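Local coordinates for multi-copper Oxidase CueO (Ochrobactrum, PDB 6EVG), which probably couples the one-electron oxidation of phenolic substrates, lignin model compounds among them, to the reduction of dioxygen to water through bound copper, at residues E423-T428 against V474-E479; P485-C490 against G499-F504. One frame throughout, in Å; residues are numbered along the deposited sequence.

Two antiparallel strand pairings lie in the facing sheets of the C-terminal cupredoxin-like domain. Read from the N terminus, the chain passes along strand 422-428, runs through strands 434-438, 442-448 and 463-466, and returns in strand 469-475, where V474 meets E423 and contact 1 closes a long loop. Contact 2 then opens at P485 and shuts a much shorter one: strand 486-490, ending at copper-binding C490, is joined through helix 493-497 to its antiparallel neighbour 501-506. The loops follow in series, neither nested nor crossed. Their side chains nevertheless touch, W425 edge-to-face with F488 and F476 with F504, so the two sheets share an aromatic interior between contacts 1 and 2.

Contact 1. Residues E423-T428 against V474-E479; sequences EIWDLT and VHFDRE
E423 and V474 form an antiparallel hydrogen-bonded pair, V474 N donating to E423 O (2.8 Å) and E423 N to V474 O (3.0 Å). The E423 side chain continues the contact. Its CB, CG, CD and OE1 all pass by F476 CE2, closing from 4.0 Å at CB to 3.6 Å at CD and OE1; the chain crosses the phenyl ring at about a right angle, carboxylate and ring planes 66° apart. Extended beyond CG (chi2 -175°), it delivers OE1 to the indole of W425, whose NE1 donates a nearly linear bond of 2.8 Å in the ring plane to the anti lone pair; the same OE1 also takes a salt bridge from R333 NE on strand 332-336. V474 CG2 makes a CH-pi contact over one face of the five-membered ring of W425, 4.0 Å from its centroid, while W425 CZ2 meets the edge of the F476 ring, 3.7 Å from CZ. A leucine in place of W425 would probably leave E423 OE1 without its indole donor and open a gap beside V474 and F476. In this cupredoxin-like beta sandwich, W425 from the sheet and F476 from the inverse gamma turn just past the strand face I438 and the phenylalanines of the opposite sheet.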
ATOM      1  N   GLU A 423      12.306 -18.741  -4.036  1.00 10.62           N
ATOM      2  CA  GLU A 423      13.177 -18.273  -5.102  1.00 10.36           C
ATOM      3  C   GLU A 423      13.872 -16.983  -4.657  1.00 10.51           C
ATOM      4  O   GLU A 423      13.308 -16.249  -3.835  1.00 12.50           O
ATOM      5  CB  GLU A 423      12.397 -17.999  -6.387  1.00 10.42           C
ATOM      6  CG  GLU A 423      11.624 -19.179  -6.936  1.00 11.79           C
ATOM      7  CD  GLU A 423      10.959 -18.901  -8.293  1.00 11.43           C
ATOM      8  OE1 GLU A 423      10.940 -17.710  -8.708  1.00 11.92           O
ATOM      9  OE2 GLU A 423      10.508 -19.858  -8.955  1.00 12.85           O
ATOM     10  N   ILE A 424      15.034 -16.706  -5.202  1.00 11.06           N
ATOM     11  CA  ILE A 424      15.692 -15.396  -5.031  1.00 11.57           C
ATOM     12  C   ILE A 424      15.527 -14.618  -6.291  1.00 10.79           C
ATOM     13  O   ILE A 424      15.847 -15.133  -7.373  1.00 11.66           O
ATOM     14  CB  ILE A 424      17.186 -15.558  -4.642  1.00 12.94           C
ATOM     15  CG1 ILE A 424      17.242 -16.260  -3.286  1.00 15.09           C
ATOM     16  CG2 ILE A 424      17.867 -14.233  -4.682  1.00 14.10           C
ATOM     17  CD1 ILE A 424      18.588 -16.743  -2.836  1.00 18.97           C
ATOM     18  N   TRP A 425      15.027 -13.396  -6.176  1.00 10.71           N
ATOM     19  CA  TRP A 425      14.866 -12.502  -7.312  1.00 10.62           C
ATOM     20  C   TRP A 425      15.820 -11.310  -7.170  1.00 10.75           C
ATOM     21  O   TRP A 425      15.795 -10.605  -6.136  1.00 11.64           O
ATOM     22  CB  TRP A 425      13.450 -11.998  -7.406  1.00 10.23           C
ATOM     23  CG  TRP A 425      12.422 -13.025  -7.796  1.00 10.34           C
ATOM     24  CD1 TRP A 425      12.502 -14.393  -7.737  1.00 10.59           C
ATOM     25  CD2 TRP A 425      11.117 -12.750  -8.339  1.00 10.10           C
ATOM     26  NE1 TRP A 425      11.385 -14.981  -8.263  1.00 10.65           N
ATOM     27  CE2 TRP A 425      10.512 -13.994  -8.607  1.00  9.72           C
ATOM     28  CE3 TRP A 425      10.421 -11.573  -8.597  1.00 10.41           C
ATOM     29  CZ2 TRP A 425       9.246 -14.096  -9.193  1.00 10.85           C
ATOM     30  CZ3 TRP A 425       9.160 -11.670  -9.179  1.00 11.57           C
ATOM     31  CH2 TRP A 425       8.603 -12.896  -9.480  1.00 11.49           C
ATOM     32  N   ASP A 426      16.616 -11.071  -8.195  1.00 10.74           N
ATOM     33  CA  ASP A 426      17.413  -9.862  -8.422  1.00 12.00           C
ATOM     34  C   ASP A 426      16.509  -8.831  -9.057  1.00 12.41           C
ATOM     35  O   ASP A 426      15.889  -9.120 -10.091  1.00 15.21           O
ATOM     36  CB  ASP A 426      18.653 -10.201  -9.374  1.00 13.76           C
ATOM     37  CG  ASP A 426      19.742 -10.995  -8.696  1.00 15.90           C
ATOM     38  OD1 ASP A 426      20.229 -10.633  -7.615  1.00 21.27           O
ATOM     39  OD2 ASP A 426      20.193 -12.035  -9.234  1.00 22.59           O
ATOM     40  N   LEU A 427      16.431  -7.639  -8.504  1.00 11.23           N
ATOM     41  CA  LEU A 427      15.649  -6.530  -9.042  1.00 10.80           C
ATOM     42  C   LEU A 427      16.523  -5.333  -9.293  1.00 11.83           C
ATOM     43  O   LEU A 427      17.303  -4.966  -8.401  1.00 12.83           O
ATOM     44  CB  LEU A 427      14.536  -6.162  -8.024  1.00 11.00           C
ATOM     45  CG  LEU A 427      13.554  -7.269  -7.700  1.00 11.79           C
ATOM     46  CD1 LEU A 427      12.561  -6.822  -6.630  1.00 12.56           C
ATOM     47  CD2 LEU A 427      12.796  -7.792  -8.921  1.00 13.65           C
ATOM     48  N   THR A 428      16.432  -4.731 -10.478  1.00 11.34           N
ATOM     49  CA  THR A 428      17.303  -3.617 -10.848  1.00 11.86           C
ATOM     50  C   THR A 428      16.508  -2.466 -11.413  1.00 11.86           C
ATOM     51  O   THR A 428      15.533  -2.671 -12.169  1.00 12.27           O
ATOM     52  CB  THR A 428      18.350  -4.100 -11.884  1.00 13.80           C
ATOM     53  OG1 THR A 428      17.766  -4.770 -12.934  1.00 23.08           O
ATOM     54  CG2 THR A 428      19.183  -5.093 -11.379  1.00 13.84           C
ATOM     55  N   VAL A 474      11.640 -14.858  -2.110  1.00  9.71           N
ATOM     56  CA  VAL A 474      10.170 -14.956  -2.308  1.00  9.13           C
ATOM     57  C   VAL A 474       9.681 -16.339  -1.942  1.00  9.56           C
ATOM     58  O   VAL A 474      10.302 -17.356  -2.337  1.00 10.61           O
ATOM     59  CB  VAL A 474       9.832 -14.659  -3.776  1.00  9.69           C
ATOM     60  CG1 VAL A 474       8.322 -14.587  -3.963  1.00 10.63           C
ATOM     61  CG2 VAL A 474      10.494 -13.406  -4.303  1.00 10.49           C
ATOM     62  N   HIS A 475       8.557 -16.391  -1.231  1.00  9.59           N
ATOM     63  CA  HIS A 475       7.887 -17.606  -0.864  1.00  9.78           C
ATOM     64  C   HIS A 475       6.529 -17.665  -1.576  1.00  9.84           C
ATOM     65  O   HIS A 475       5.682 -16.801  -1.344  1.00 10.24           O
ATOM     66  CB  HIS A 475       7.711 -17.705   0.647  1.00 11.08           C
ATOM     67  CG  HIS A 475       7.256 -19.037   1.126  1.00 11.83           C
ATOM     68  ND1 HIS A 475       6.498 -19.186   2.239  1.00 15.16           N
ATOM     69  CD2 HIS A 475       7.477 -20.283   0.643  1.00 14.18           C
ATOM     70  CE1 HIS A 475       6.273 -20.469   2.451  1.00 15.34           C
ATOM     71  NE2 HIS A 475       6.888 -21.164   1.503  1.00 16.66           N
ATOM     72  N   PHE A 476       6.335 -18.670  -2.428  1.00  9.72           N
ATOM     73  CA  PHE A 476       5.138 -18.788  -3.281  1.00 10.68           C
ATOM     74  C   PHE A 476       4.104 -19.643  -2.590  1.00 11.55           C
ATOM     75  O   PHE A 476       3.829 -20.782  -2.991  1.00 14.14           O
ATOM     76  CB  PHE A 476       5.522 -19.342  -4.638  1.00 10.79           C
ATOM     77  CG  PHE A 476       6.322 -18.378  -5.435  1.00 11.12           C
ATOM     78  CD1 PHE A 476       5.698 -17.373  -6.169  1.00 10.91           C
ATOM     79  CD2 PHE A 476       7.715 -18.428  -5.425  1.00 11.15           C
ATOM     80  CE1 PHE A 476       6.442 -16.488  -6.884  1.00 12.72           C
ATOM     81  CE2 PHE A 476       8.420 -17.520  -6.151  1.00 13.13           C
ATOM     82  CZ  PHE A 476       7.821 -16.536  -6.867  1.00 13.04           C
ATOM     83  N   ASP A 477       3.524 -19.123  -1.503  1.00 12.05           N
ATOM     84  CA  ASP A 477       2.687 -19.955  -0.644  1.00 13.96           C
ATOM     85  C   ASP A 477       1.218 -20.029  -1.023  1.00 14.28           C
ATOM     86  O   ASP A 477       0.460 -20.785  -0.405  1.00 20.22           O
ATOM     87  CB  ASP A 477       2.813 -19.539   0.829  1.00 15.32           C
ATOM     88  CG  ASP A 477       2.378 -18.082   1.051  1.00 18.02           C
ATOM     89  OD1 ASP A 477       2.857 -17.055   0.443  1.00 17.40           O
ATOM     90  OD2 ASP A 477       1.454 -17.905   1.869  1.00 32.44           O
ATOM     91  N   ARG A 478       0.776 -19.280  -2.030  1.00 11.69           N
ATOM     92  CA  ARG A 478      -0.630 -19.277  -2.442  1.00 10.75           C
ATOM     93  C   ARG A 478      -0.785 -19.730  -3.907  1.00 11.03           C
ATOM     94  O   ARG A 478       0.053 -19.437  -4.751  1.00 12.75           O
ATOM     95  CB  ARG A 478      -1.220 -17.894  -2.259  1.00 10.97           C
ATOM     96  CG  ARG A 478      -1.531 -17.618  -0.784  1.00 11.99           C
ATOM     97  CD  ARG A 478      -1.464 -16.161  -0.551  1.00 17.57           C
ATOM     98  NE  ARG A 478      -0.144 -15.755  -0.161  1.00 19.07           N
ATOM     99  CZ  ARG A 478       0.325 -14.509   0.068  1.00 13.19           C
ATOM    100  NH1 ARG A 478      -0.301 -13.378  -0.156  1.00 14.37           N
ATOM    101  NH2 ARG A 478       1.556 -14.471   0.516  1.00 10.81           N
ATOM    102  N   GLU A 479      -1.872 -20.434  -4.163  1.00 11.61           N
ATOM    103  CA  GLU A 479      -2.088 -21.017  -5.495  1.00 12.05           C
ATOM    104  C   GLU A 479      -2.664 -20.033  -6.480  1.00 11.42           C
ATOM    105  O   GLU A 479      -3.643 -19.308  -6.177  1.00 11.68           O
ATOM    106  CB  GLU A 479      -3.018 -22.201  -5.400  1.00 13.75           C
ATOM    107  CG  GLU A 479      -3.225 -22.907  -6.742  1.00 17.16           C
ATOM    108  CD  GLU A 479      -3.789 -24.280  -6.539  1.00 21.79           C
ATOM    109  OE1 GLU A 479      -5.002 -24.456  -6.252  1.00 27.46           O
ATOM    110  OE2 GLU A 479      -3.013 -25.246  -6.657  1.00 27.82           O
TER

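Contact 2. Residues P485-C490 against G499-F504; sequences PFMFHC and GMMAQF. With CU (copper (II) ion), chain B.
Strands 486-490 and 501-504 run antiparallel at 153°, F486-F504 and F488-A502 forming hydrogen-bonded pairs and M487-Q503 and H489-M501 non-hydrogen-bonded ones. On the face bearing the phenylalanines, F486 CB lies over the F504 ring, 3.6 Å from its centroid, and A502 CB over the F488 ring at 3.7 Å; chi1 of 61° turns the F488 ring back across A502. On the other face M487 CE approaches M501 SD at 3.6 Å, a sulfur also oblique to the H489 imidazole. H489 ND1 donates to C490 O at 2.8 Å, from well above the carbonyl plane, and NE2 is hydrogen-bonded to H439 NE2; the two bonds probably fix the ring's rotation. C490 N donates to M500 O, and C490 SG coordinates copper at 2.2 Å with H434 and H495. M500, CG anti to its backbone N (chi1 -166°) and bent at chi3, packs against C490 CB and brings SD to 3.3 Å from the copper, too long for a bond here but consistent with the weak axial methionine of some type 1 sites. In multicopper oxidases the cysteine and adjacent histidines carry electrons toward the trinuclear site, so H489 and C490 probably lie on that path.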
ATOM      1  N   PRO A 485      -4.249 -15.714 -12.949  1.00 10.82           N
ATOM      2  CA  PRO A 485      -2.850 -15.588 -12.553  1.00 10.11           C
ATOM      3  C   PRO A 485      -2.658 -14.537 -11.477  1.00  9.82           C
ATOM      4  O   PRO A 485      -3.401 -13.550 -11.389  1.00 10.77           O
ATOM      5  CB  PRO A 485      -2.150 -15.178 -13.838  1.00 11.75           C
ATOM      6  CG  PRO A 485      -3.208 -14.547 -14.645  1.00 16.26           C
ATOM      7  CD  PRO A 485      -4.472 -15.254 -14.322  1.00 12.60           C
ATOM      8  N   PHE A 486      -1.603 -14.717 -10.665  1.00  9.61           N
ATOM      9  CA  PHE A 486      -1.126 -13.612  -9.810  1.00  9.43           C
ATOM     10  C   PHE A 486      -0.237 -12.706 -10.641  1.00  9.86           C
ATOM     11  O   PHE A 486       0.094 -13.026 -11.800  1.00 13.17           O
ATOM     12  CB  PHE A 486      -0.419 -14.183  -8.580  1.00  9.43           C
ATOM     13  CG  PHE A 486      -1.315 -14.626  -7.442  1.00  9.38           C
ATOM     14  CD1 PHE A 486      -2.326 -13.838  -6.960  1.00  9.50           C
ATOM     15  CD2 PHE A 486      -1.081 -15.849  -6.802  1.00 10.01           C
ATOM     16  CE1 PHE A 486      -3.076 -14.233  -5.840  1.00 10.21           C
ATOM     17  CE2 PHE A 486      -1.847 -16.258  -5.735  1.00 11.34           C
ATOM     18  CZ  PHE A 486      -2.852 -15.425  -5.243  1.00 11.30           C
ATOM     19  N   MET A 487       0.064 -11.546 -10.135  1.00 11.74           N
ATOM     20  CA  MET A 487       0.791 -10.531 -10.859  1.00 10.46           C
ATOM     21  C   MET A 487       1.924  -9.993 -10.029  1.00  9.17           C
ATOM     22  O   MET A 487       1.876 -10.047  -8.805  1.00 10.32           O
ATOM     23  CB  MET A 487      -0.139  -9.413 -11.290  1.00 13.32           C
ATOM     24  CG  MET A 487      -1.304 -10.072 -12.124  1.00 17.06           C
ATOM     25  SD  MET A 487      -2.473  -8.930 -12.742  1.00 19.72           S
ATOM     26  CE  MET A 487      -1.769  -8.643 -14.236  1.00 22.04           C
ATOM     27  N   PHE A 488       2.908  -9.413 -10.702  1.00  8.94           N
ATOM     28  CA  PHE A 488       3.948  -8.614 -10.072  1.00  8.88           C
ATOM     29  C   PHE A 488       4.191  -7.413 -10.934  1.00  8.61           C
ATOM     30  O   PHE A 488       4.114  -7.496 -12.170  1.00  9.63           O
ATOM     31  CB  PHE A 488       5.189  -9.440  -9.735  1.00  9.96           C
ATOM     32  CG  PHE A 488       5.892 -10.072 -10.911  1.00  9.83           C
ATOM     33  CD1 PHE A 488       5.457 -11.277 -11.407  1.00 11.19           C
ATOM     34  CD2 PHE A 488       7.062  -9.554 -11.473  1.00 10.83           C
ATOM     35  CE1 PHE A 488       6.155 -11.952 -12.445  1.00 11.98           C
ATOM     36  CE2 PHE A 488       7.739 -10.205 -12.502  1.00 10.81           C
ATOM     37  CZ  PHE A 488       7.281 -11.412 -12.980  1.00 11.49           C
ATOM     38  N   HIS A 489       4.528  -6.270 -10.319  1.00  8.07           N
ATOM     39  CA  HIS A 489       4.525  -5.032 -11.067  1.00  8.05           C
ATOM     40  C   HIS A 489       5.187  -3.918 -10.271  1.00  8.33           C
ATOM     41  O   HIS A 489       5.382  -4.025  -9.075  1.00  9.72           O
ATOM     42  CB  HIS A 489       3.074  -4.631 -11.475  1.00  8.87           C
ATOM     43  CG  HIS A 489       2.118  -4.518 -10.327  1.00  9.48           C
ATOM     44  ND1 HIS A 489       1.878  -3.324  -9.692  1.00  9.96           N
ATOM     45  CD2 HIS A 489       1.327  -5.424  -9.717  1.00 10.67           C
ATOM     46  CE1 HIS A 489       0.970  -3.529  -8.736  1.00 10.40           C
ATOM     47  NE2 HIS A 489       0.653  -4.805  -8.698  1.00 10.70           N
ATOM     48  N   CYS A 490       5.384  -2.806 -10.975  1.00  8.66           N
ATOM     49  CA  CYS A 490       5.693  -1.535 -10.335  1.00  8.88           C
ATOM     50  C   CYS A 490       4.399  -0.974  -9.782  1.00  8.63           C
ATOM     51  O   CYS A 490       3.352  -1.026 -10.425  1.00  9.78           O
ATOM     52  CB  CYS A 490       6.329  -0.584 -11.310  1.00 10.32           C
ATOM     53  SG  CYS A 490       6.759   0.986 -10.532  1.00 10.19           S
ATOM     54  N   GLY A 499       2.430  -0.901 -18.859  1.00 10.79           N
ATOM     55  CA  GLY A 499       3.000  -2.209 -19.108  1.00 10.65           C
ATOM     56  C   GLY A 499       4.024  -2.783 -18.166  1.00  9.74           C
ATOM     57  O   GLY A 499       4.472  -3.909 -18.380  1.00  9.71           O
ATOM     58  N   MET A 500       4.395  -2.031 -17.100  1.00  9.67           N
ATOM     59  CA  MET A 500       5.403  -2.523 -16.169  1.00  9.52           C
ATOM     60  C   MET A 500       4.782  -3.491 -15.150  1.00  9.26           C
ATOM     61  O   MET A 500       4.642  -3.233 -13.942  1.00 10.13           O
ATOM     62  CB  MET A 500       6.037  -1.316 -15.479  1.00 10.73           C
ATOM     63  CG  MET A 500       7.280  -1.629 -14.755  1.00 11.51           C
ATOM     64  SD  MET A 500       8.294  -0.196 -14.222  1.00 12.73           S
ATOM     65  CE  MET A 500       9.228   0.260 -15.602  1.00 12.75           C
ATOM     66  N   MET A 501       4.365  -4.634 -15.719  1.00  8.82           N
ATOM     67  CA  MET A 501       3.618  -5.659 -15.022  1.00  8.87           C
ATOM     68  C   MET A 501       3.780  -6.974 -15.726  1.00  8.63           C
ATOM     69  O   MET A 501       4.009  -7.029 -16.937  1.00  9.56           O
ATOM     70  CB  MET A 501       2.109  -5.241 -14.950  1.00  9.98           C
ATOM     71  CG  MET A 501       1.223  -6.219 -14.220  1.00  9.61           C
ATOM     72  SD  MET A 501      -0.244  -5.466 -13.458  1.00 10.93           S
ATOM     73  CE  MET A 501      -1.123  -4.929 -14.904  1.00 14.78           C
ATOM     74  N   ALA A 502       3.664  -8.050 -14.956  1.00  8.98           N
ATOM     75  CA  ALA A 502       3.844  -9.422 -15.438  1.00  9.16           C
ATOM     76  C   ALA A 502       2.991 -10.341 -14.585  1.00  8.98           C
ATOM     77  O   ALA A 502       2.422  -9.948 -13.564  1.00  9.47           O
ATOM     78  CB  ALA A 502       5.333  -9.793 -15.336  1.00 10.26           C
ATOM     79  N   GLN A 503       2.863 -11.592 -15.030  1.00  9.92           N
ATOM     80  CA  GLN A 503       1.944 -12.558 -14.442  1.00 10.96           C
ATOM     81  C   GLN A 503       2.619 -13.879 -14.126  1.00  9.74           C
ATOM     82  O   GLN A 503       3.541 -14.313 -14.868  1.00 10.71           O
ATOM     83  CB  GLN A 503       0.800 -12.915 -15.539  1.00 14.14           C
ATOM     84  CG  GLN A 503       0.100 -11.734 -16.006  1.00 15.06           C
ATOM     85  CD  GLN A 503      -1.173 -12.070 -16.676  1.00 13.54           C
ATOM     86  OE1 GLN A 503      -2.190 -11.589 -16.206  1.00 17.20           O
ATOM     87  NE2 GLN A 503      -1.122 -12.744 -17.861  1.00 13.33           N
ATOM     88  N   PHE A 504       2.184 -14.539 -13.060  1.00  9.66           N
ATOM     89  CA  PHE A 504       2.673 -15.859 -12.696  1.00  9.85           C
ATOM     90  C   PHE A 504       1.562 -16.809 -12.373  1.00  9.49           C
ATOM     91  O   PHE A 504       0.461 -16.408 -11.937  1.00 10.27           O
ATOM     92  CB  PHE A 504       3.752 -15.853 -11.612  1.00 10.78           C
ATOM     93  CG  PHE A 504       3.270 -15.620 -10.171  1.00 10.43           C
ATOM     94  CD1 PHE A 504       2.980 -16.705  -9.355  1.00 11.27           C
ATOM     95  CD2 PHE A 504       3.233 -14.366  -9.605  1.00 11.08           C
ATOM     96  CE1 PHE A 504       2.630 -16.521  -8.015  1.00 11.12           C
ATOM     97  CE2 PHE A 504       2.940 -14.193  -8.292  1.00 11.27           C
ATOM     98  CZ  PHE A 504       2.618 -15.252  -7.482  1.00 10.90           C
TER
HETATM   99 CU    CU B 601       7.888   2.167 -11.937  1.00 12.62          CU